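Local coordinates for serine-rich secreted cell wall anchored (LPXTG-motif ) protein (Lactobacillus reuteri ATCC 53608, PDB 5NXK), which probably acts as a cell-wall-attached adhesin, helping the bacterium to adhere in the gut of its host through a beta-solenoid region, at residues L124-N129 / A175-N180; D158-L163 / S182-D187; E220-L225 / V247-I252. All blocks are in the same frame, centred on the assembly; numbering follows the deposited sequence.

Contact 1: L124-N129 / A175-N180; sequences LNLVGN and ANVVLN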
# COMPACT_ATOMS: atom_id res chain seq x y z
N LEU A 124 -0.50 5.53 3.11
CA LEU A 124 -0.29 5.54 1.67
C LEU A 124 -1.52 6.11 0.99
O LEU A 124 -2.62 5.54 1.07
CB LEU A 124 0.00 4.14 1.14
CG LEU A 124 0.09 3.99 -0.38
CD1 LEU A 124 1.29 4.77 -0.93
CD2 LEU A 124 0.19 2.52 -0.77
N ASN A 125 -1.35 7.23 0.30
CA ASN A 125 -2.45 7.80 -0.47
C ASN A 125 -2.27 7.45 -1.94
O ASN A 125 -1.16 7.54 -2.48
CB ASN A 125 -2.53 9.31 -0.27
CG ASN A 125 -2.80 9.69 1.16
OD1 ASN A 125 -3.75 9.22 1.77
ND2 ASN A 125 -1.95 10.55 1.72
N LEU A 126 -3.35 7.02 -2.59
CA LEU A 126 -3.31 6.62 -3.98
C LEU A 126 -4.23 7.55 -4.75
O LEU A 126 -5.44 7.57 -4.51
CB LEU A 126 -3.71 5.15 -4.15
CG LEU A 126 -2.83 4.16 -3.39
CD1 LEU A 126 -3.35 2.73 -3.56
CD2 LEU A 126 -1.36 4.27 -3.83
N VAL A 127 -3.67 8.32 -5.68
CA VAL A 127 -4.38 9.46 -6.26
C VAL A 127 -4.37 9.38 -7.79
O VAL A 127 -3.44 8.83 -8.39
CB VAL A 127 -3.76 10.81 -5.80
CG1 VAL A 127 -4.60 12.00 -6.26
CG2 VAL A 127 -3.61 10.86 -4.28
N GLY A 128 -5.41 9.93 -8.42
CA GLY A 128 -5.54 9.92 -9.87
C GLY A 128 -5.60 8.52 -10.45
O GLY A 128 -6.18 7.61 -9.84
N ASN A 129 -5.00 8.34 -11.62
CA ASN A 129 -5.03 7.05 -12.29
C ASN A 129 -3.78 6.26 -11.95
O ASN A 129 -2.74 6.40 -12.58
CB ASN A 129 -5.18 7.24 -13.80
CG ASN A 129 -6.48 7.91 -14.15
OD1 ASN A 129 -7.53 7.58 -13.61
ND2 ASN A 129 -6.43 8.87 -15.07
N ALA A 175 -10.25 9.15 -7.86
CA ALA A 175 -9.15 8.33 -8.35
C ALA A 175 -9.65 7.07 -9.05
O ALA A 175 -10.77 6.61 -8.81
CB ALA A 175 -8.22 7.95 -7.21
N ASN A 176 -8.80 6.53 -9.91
CA ASN A 176 -9.02 5.24 -10.55
C ASN A 176 -7.79 4.37 -10.27
O ASN A 176 -6.73 4.51 -10.89
CB ASN A 176 -9.27 5.37 -12.05
CG ASN A 176 -10.55 6.14 -12.35
OD1 ASN A 176 -10.51 7.26 -12.88
ND2 ASN A 176 -11.69 5.56 -11.98
N VAL A 177 -7.92 3.55 -9.24
CA VAL A 177 -6.82 2.74 -8.77
C VAL A 177 -7.05 1.30 -9.12
O VAL A 177 -8.14 0.76 -8.87
CB VAL A 177 -6.63 2.90 -7.25
CG1 VAL A 177 -5.54 1.98 -6.74
CG2 VAL A 177 -6.32 4.36 -6.91
N VAL A 178 -6.02 0.68 -9.68
CA VAL A 178 -6.05 -0.71 -10.09
C VAL A 178 -4.87 -1.42 -9.43
O VAL A 178 -3.77 -0.89 -9.40
CB VAL A 178 -5.95 -0.85 -11.63
CG1 VAL A 178 -5.86 -2.31 -12.02
CG2 VAL A 178 -7.16 -0.18 -12.31
N LEU A 179 -5.11 -2.59 -8.85
CA LEU A 179 -3.99 -3.38 -8.35
C LEU A 179 -4.07 -4.76 -8.97
O LEU A 179 -5.05 -5.49 -8.79
CB LEU A 179 -4.01 -3.46 -6.82
CG LEU A 179 -2.79 -4.06 -6.11
CD1 LEU A 179 -2.74 -3.55 -4.66
CD2 LEU A 179 -2.75 -5.59 -6.16
N ASN A 180 -3.00 -5.11 -9.70
CA ASN A 180 -2.88 -6.39 -10.38
C ASN A 180 -1.90 -7.26 -9.63
O ASN A 180 -0.77 -6.85 -9.40
CB ASN A 180 -2.41 -6.17 -11.82
CG ASN A 180 -3.36 -5.29 -12.61
OD1 ASN A 180 -4.57 -5.55 -12.65
ND2 ASN A 180 -2.83 -4.23 -13.21

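Contact 2: D158-L163 / S182-D187; sequences DKTTAL and SATDID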
# COMPACT_ATOMS: atom_id res chain seq x y z
N ASP A 158 2.39 -18.59 6.75
CA ASP A 158 3.04 -17.37 6.29
C ASP A 158 2.35 -16.85 5.04
O ASP A 158 2.02 -17.64 4.16
CB ASP A 158 4.52 -17.60 5.98
CG ASP A 158 5.36 -17.83 7.22
OD1 ASP A 158 4.86 -17.62 8.35
OD2 ASP A 158 6.54 -18.21 7.07
N LYS A 159 2.16 -15.54 4.96
CA LYS A 159 1.57 -14.95 3.77
C LYS A 159 2.44 -13.81 3.28
O LYS A 159 3.06 -13.12 4.08
CB LYS A 159 0.14 -14.43 4.05
CG LYS A 159 -0.83 -15.45 4.63
CD LYS A 159 -1.17 -16.57 3.65
CE LYS A 159 -2.04 -17.63 4.32
NZ LYS A 159 -2.38 -18.77 3.41
N THR A 160 2.47 -13.61 1.97
CA THR A 160 3.18 -12.49 1.37
C THR A 160 2.15 -11.45 0.97
O THR A 160 0.97 -11.76 0.84
CB THR A 160 3.97 -12.91 0.13
OG1 THR A 160 3.09 -13.56 -0.80
CG2 THR A 160 5.10 -13.86 0.52
N THR A 161 2.60 -10.22 0.76
CA THR A 161 1.68 -9.16 0.42
C THR A 161 2.28 -8.14 -0.53
O THR A 161 3.48 -7.92 -0.52
CB THR A 161 1.18 -8.42 1.70
OG1 THR A 161 0.20 -7.44 1.35
CG2 THR A 161 2.35 -7.74 2.43
N ALA A 162 1.43 -7.51 -1.35
CA ALA A 162 1.87 -6.45 -2.27
C ALA A 162 2.08 -5.12 -1.56
O ALA A 162 2.93 -4.33 -1.96
CB ALA A 162 0.86 -6.28 -3.38
N LEU A 163 1.29 -4.87 -0.52
CA LEU A 163 1.36 -3.60 0.21
C LEU A 163 1.28 -3.88 1.70
O LEU A 163 0.30 -4.46 2.18
CB LEU A 163 0.22 -2.66 -0.21
CG LEU A 163 0.19 -2.15 -1.65
CD1 LEU A 163 -1.13 -1.43 -1.95
CD2 LEU A 163 1.37 -1.22 -1.95
N SER A 182 0.00 -10.90 -9.37
CA SER A 182 0.36 -12.23 -9.85
C SER A 182 1.57 -12.75 -9.09
O SER A 182 2.33 -13.56 -9.60
CB SER A 182 0.63 -12.20 -11.36
OG SER A 182 1.63 -11.24 -11.67
N ALA A 183 1.77 -12.26 -7.86
CA ALA A 183 3.01 -12.54 -7.15
C ALA A 183 2.84 -12.82 -5.66
O ALA A 183 3.62 -13.58 -5.08
CB ALA A 183 3.96 -11.36 -7.32
N THR A 184 1.85 -12.20 -5.03
CA THR A 184 1.74 -12.29 -3.58
C THR A 184 0.36 -12.74 -3.10
O THR A 184 -0.62 -12.68 -3.86
CB THR A 184 2.12 -10.94 -2.93
OG1 THR A 184 1.34 -9.89 -3.52
CG2 THR A 184 3.62 -10.63 -3.17
N ASP A 185 0.28 -13.19 -1.85
CA ASP A 185 -0.95 -13.77 -1.31
C ASP A 185 -1.99 -12.72 -0.97
O ASP A 185 -3.19 -13.02 -0.91
CB ASP A 185 -0.66 -14.60 -0.06
CG ASP A 185 0.32 -15.74 -0.32
OD1 ASP A 185 0.22 -16.38 -1.38
OD2 ASP A 185 1.16 -16.01 0.57
N ILE A 186 -1.53 -11.51 -0.68
CA ILE A 186 -2.43 -10.48 -0.17
C ILE A 186 -2.21 -9.18 -0.96
O ILE A 186 -1.07 -8.83 -1.23
CB ILE A 186 -2.20 -10.24 1.36
CG1 ILE A 186 -2.36 -11.55 2.13
CG2 ILE A 186 -3.16 -9.17 1.90
CD1 ILE A 186 -1.98 -11.43 3.61
N ASP A 187 -3.28 -8.50 -1.36
CA ASP A 187 -3.13 -7.23 -2.10
C ASP A 187 -2.79 -6.07 -1.15
O ASP A 187 -1.88 -5.29 -1.43
CB ASP A 187 -4.40 -6.89 -2.89
CG ASP A 187 -4.74 -7.92 -3.98
OD1 ASP A 187 -3.86 -8.68 -4.41
OD2 ASP A 187 -5.92 -7.94 -4.40
O HOH W 1 3.27 -17.82 1.30
O HOH W 2 4.19 -15.12 -2.54

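Contact 3: E220-L225 / V247-I252; sequences EYNIKL and VDNVRI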
# COMPACT_ATOMS: atom_id res chain seq x y z
N GLU A 220 -5.04 -14.55 -2.23
CA GLU A 220 -5.89 -15.20 -1.23
C GLU A 220 -6.83 -14.21 -0.54
O GLU A 220 -8.02 -14.47 -0.43
CB GLU A 220 -5.04 -15.94 -0.20
CG GLU A 220 -4.21 -17.06 -0.81
CD GLU A 220 -3.49 -17.89 0.23
OE1 GLU A 220 -3.95 -19.01 0.52
OE2 GLU A 220 -2.47 -17.41 0.77
N TYR A 221 -6.30 -13.08 -0.08
CA TYR A 221 -7.14 -12.03 0.51
C TYR A 221 -6.84 -10.70 -0.17
O TYR A 221 -5.68 -10.33 -0.30
CB TYR A 221 -6.89 -11.83 2.01
CG TYR A 221 -6.50 -13.04 2.81
CD1 TYR A 221 -7.25 -14.20 2.77
CD2 TYR A 221 -5.38 -13.01 3.62
CE1 TYR A 221 -6.89 -15.31 3.51
CE2 TYR A 221 -5.01 -14.10 4.37
CZ TYR A 221 -5.77 -15.25 4.31
OH TYR A 221 -5.40 -16.35 5.06
N ASN A 222 -7.87 -9.97 -0.60
CA ASN A 222 -7.62 -8.64 -1.17
C ASN A 222 -7.12 -7.67 -0.09
O ASN A 222 -6.13 -6.97 -0.27
CB ASN A 222 -8.88 -8.08 -1.83
CG ASN A 222 -9.34 -8.91 -3.01
OD1 ASN A 222 -10.43 -9.45 -2.99
ND2 ASN A 222 -8.50 -9.01 -4.05
N ILE A 223 -7.84 -7.62 1.02
CA ILE A 223 -7.52 -6.70 2.10
C ILE A 223 -7.48 -7.45 3.43
O ILE A 223 -8.44 -8.11 3.81
CB ILE A 223 -8.54 -5.54 2.20
CG1 ILE A 223 -8.62 -4.76 0.89
CG2 ILE A 223 -8.17 -4.60 3.35
CD1 ILE A 223 -9.72 -3.68 0.90
N LYS A 224 -6.35 -7.38 4.10
CA LYS A 224 -6.24 -7.98 5.41
C LYS A 224 -5.99 -6.87 6.42
O LYS A 224 -5.01 -6.12 6.31
CB LYS A 224 -5.14 -9.04 5.46
CG LYS A 224 -5.19 -9.83 6.76
CD LYS A 224 -4.10 -10.87 6.92
CE LYS A 224 -4.38 -11.67 8.19
NZ LYS A 224 -4.31 -13.12 7.99
N LEU A 225 -6.89 -6.76 7.39
CA LEU A 225 -6.86 -5.68 8.37
C LEU A 225 -6.51 -6.28 9.74
O LEU A 225 -7.23 -7.15 10.24
CB LEU A 225 -8.22 -4.96 8.41
CG LEU A 225 -8.70 -4.26 7.12
CD1 LEU A 225 -10.14 -3.76 7.26
CD2 LEU A 225 -7.76 -3.12 6.70
N VAL A 247 -9.83 -16.58 -1.42
CA VAL A 247 -10.40 -16.90 -0.11
C VAL A 247 -11.37 -15.83 0.41
O VAL A 247 -12.57 -16.07 0.46
CB VAL A 247 -9.31 -17.14 0.93
CG1 VAL A 247 -9.93 -17.69 2.20
CG2 VAL A 247 -8.26 -18.12 0.39
N ASP A 248 -10.85 -14.66 0.79
CA ASP A 248 -11.70 -13.59 1.33
C ASP A 248 -11.41 -12.27 0.61
O ASP A 248 -10.29 -12.05 0.17
CB ASP A 248 -11.50 -13.38 2.84
CG ASP A 248 -11.57 -14.67 3.65
OD1 ASP A 248 -12.49 -15.49 3.47
OD2 ASP A 248 -10.70 -14.83 4.54
N ASN A 249 -12.39 -11.39 0.50
CA ASN A 249 -12.08 -10.05 -0.03
C ASN A 249 -11.54 -9.14 1.07
O ASN A 249 -10.53 -8.46 0.88
CB ASN A 249 -13.30 -9.41 -0.69
CG ASN A 249 -13.87 -10.27 -1.79
OD1 ASN A 249 -15.02 -10.71 -1.70
ND2 ASN A 249 -13.08 -10.53 -2.82
N VAL A 250 -12.21 -9.13 2.22
CA VAL A 250 -11.70 -8.41 3.39
C VAL A 250 -11.65 -9.36 4.57
O VAL A 250 -12.63 -10.03 4.90
CB VAL A 250 -12.55 -7.18 3.78
CG1 VAL A 250 -11.91 -6.45 4.99
CG2 VAL A 250 -12.71 -6.24 2.60
N ARG A 251 -10.48 -9.42 5.20
CA ARG A 251 -10.30 -10.32 6.33
C ARG A 251 -9.94 -9.58 7.60
O ARG A 251 -8.96 -8.86 7.65
CB ARG A 251 -9.21 -11.32 6.00
CG ARG A 251 -8.83 -12.29 7.10
CD ARG A 251 -8.59 -13.60 6.39
NE ARG A 251 -7.97 -14.63 7.18
CZ ARG A 251 -8.20 -15.92 7.02
NH1 ARG A 251 -9.07 -16.35 6.10
NH2 ARG A 251 -7.58 -16.80 7.79
N ILE A 252 -10.76 -9.75 8.63
CA ILE A 252 -10.48 -9.18 9.94
C ILE A 252 -10.48 -10.29 10.98
O ILE A 252 -11.51 -10.61 11.57
CB ILE A 252 -11.48 -8.11 10.33
CG1 ILE A 252 -11.69 -7.14 9.16
CG2 ILE A 252 -10.99 -7.36 11.59
CD1 ILE A 252 -12.72 -6.07 9.42
O HOH W 3 -5.84 -15.20 9.51

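Contact 1: L124-N129 / A175-N180
Ala175 meets the first segment with its methyl group, which presses on the peptide backbone at the end of strand 122-127. Ala175 CB lies 3.3 Å from Gly128 O, while Gly128 N on the other side of that residue is 3.6 Å from the same carbon. Gly128 is where the chain bends between strands 122-127 and 129-134, and its positive phi suits a glycine. One residue on, Asn176 N donates to Gly128 O at 2.8 Å with an N-H...O angle of 154°, the donor standing well above the carbonyl plane instead of on a lone pair. A CA-H...O contact of 3.4 Å from Asn129 CA to Asn176 O continues the parallel pairing, in which Asn129 faces Asn176. Their side chains lie next to each other and point the same way on the solvent-exposed surface, with amide planes only 18° apart. Val177 turns to the interior. With CG1 anti to the backbone N (chi1 175°), its two methyls are spread over Leu126, and the side chains cross at roughly a right angle: Val177 CG2 touches Leu126 CB at 3.9 Å, and Val177 CG1 reaches Leu126 CD1, also at 3.9 Å. Ile171 beside the valine, and Ile169 and Leu132 beside the leucine, extend this apolar patch. From Asn176 on, the segment runs beside strand 129-134, and Asn180 ND2 hydrogen-bonds to Asn133 OD1. A bend at Gly128 set against Ala175 of the next coil, paired asparagines outside and aliphatic side chains packed inside are what a corner between two parallel sheets of a beta-solenoid looks like, as in the pectate lyase-like parallel beta-helix fold.

Contact 2: D158-L163 / S182-D187
Thr161 and Ile186 form a single backbone bridge, their CA atoms 4.4 Å apart, in which Ala162 N donates to Ile186 O at 2.8 Å while the bond from Ile186 N to Thr160 O is weak because its N-H...O angle is only 120°. Side chains make good this short pairing. Thr160 and Asp185 exchange bonds between side chain and main chain: Thr160 N donates to Asp185 OD2 at 3.1 Å and 163°, reaching that oxygen on its anti side and tilted from the carboxylate plane, and Asp185 N donates to Thr160 OG1 at 3.0 Å. The hydroxyl is placed for this by a chi1 of 55°, which sets it between the backbone N and carbonyl carbon. A water joins Asp185 OD2 to Asp158 O, and another ties Thr160 OG1 to Ala183 O. In the fold, residues 158-163 return from an excursion to enter strand 163-164, whereas Asp187 is a corner of the next coil, so the contact lies where strand 163-164 of one coil meets the start of strand 186-191 of the next in the parallel beta-helix; Leu163 bonds there to the backbone of Trp189. Thr161 OG1 is 3.2 Å from Ile186 O and 3.1 Å from Leu163 O, and its proton can serve either acceptor. Lys159 contributes its aliphatic part, with CB 3.7 Å from Ile186 CD1; its ammonium group runs on to a salt bridge with Glu220. The buried Asp187 carboxylate turns from this contact and is gripped by Thr219 and by the amides of Asn181, Asn215 and Asn222.

Contact 3: E220-L225 / V247-I252
Glu220 O accepts two main-chain protons, from Val247 N at 3.0 Å and from Asp248 N at 3.1 Å, opening a parallel pairing that Asn222 N, Ile223 N, Arg251 N and Leu225 N carry on. One side-chain bond joins the corners: Asn249 ND2 donates to Asn222 OD1 at 2.9 Å, nearly straight at 177°, between amides that are almost coplanar. This in-register stacking of buried asparagines at successive bends is characteristic of parallel beta-helices; Asn222 ND2 in turn donates to Asp187 OD2, and Asn249 OD1 accepts from Asn282. Aromatic and charged contacts occupy the face of Tyr221, Asp248 and Arg251. Arg251 CD sits over the tyrosine ring, 3.8 Å from its centroid and 12° off the normal, a CH-pi contact, while the guanidinium passes over Tyr221 OH. A bend at chi2 (141°) brings the arginine back across the ring, where Arg251 NH1 meets Asp248 OD2 at 2.7 Å, a salt bridge inside 247-252; NH2 pairs with Asp156. Lys224 NZ lies 4.0 Å from Arg251 NE, and a water accepting from Lys224 NZ and Arg251 NH2 probably eases their repulsion. On the inner, apolar face, Leu225 CD1 touches Val250 CG1 at 3.9 Å and also packs on Ile252.

All three contacts join successive coils of one solenoid, but at different depths. Contact 3 is buried and has the longest run of parallel backbone bonds, with ring packing by an arginine that its own segment's aspartate holds. Contact 1 is partly buried, a glycine corner with one backbone bond and exposed asparagines; contact 2, also partly buried, adds side-chain-to-backbone bonds and waters to a single backbone bridge. Contacts 2 and 3 reach the same sheet through neighbouring strands 186-191 and 221-226, their centres about 11 Å apart, and join through Asp185 O with Glu220 N. Contact 1, its centre about 18 Å from each, touches contact 2 through inward leucines, Leu179 and Leu124 packing on Leu163, but not contact 3.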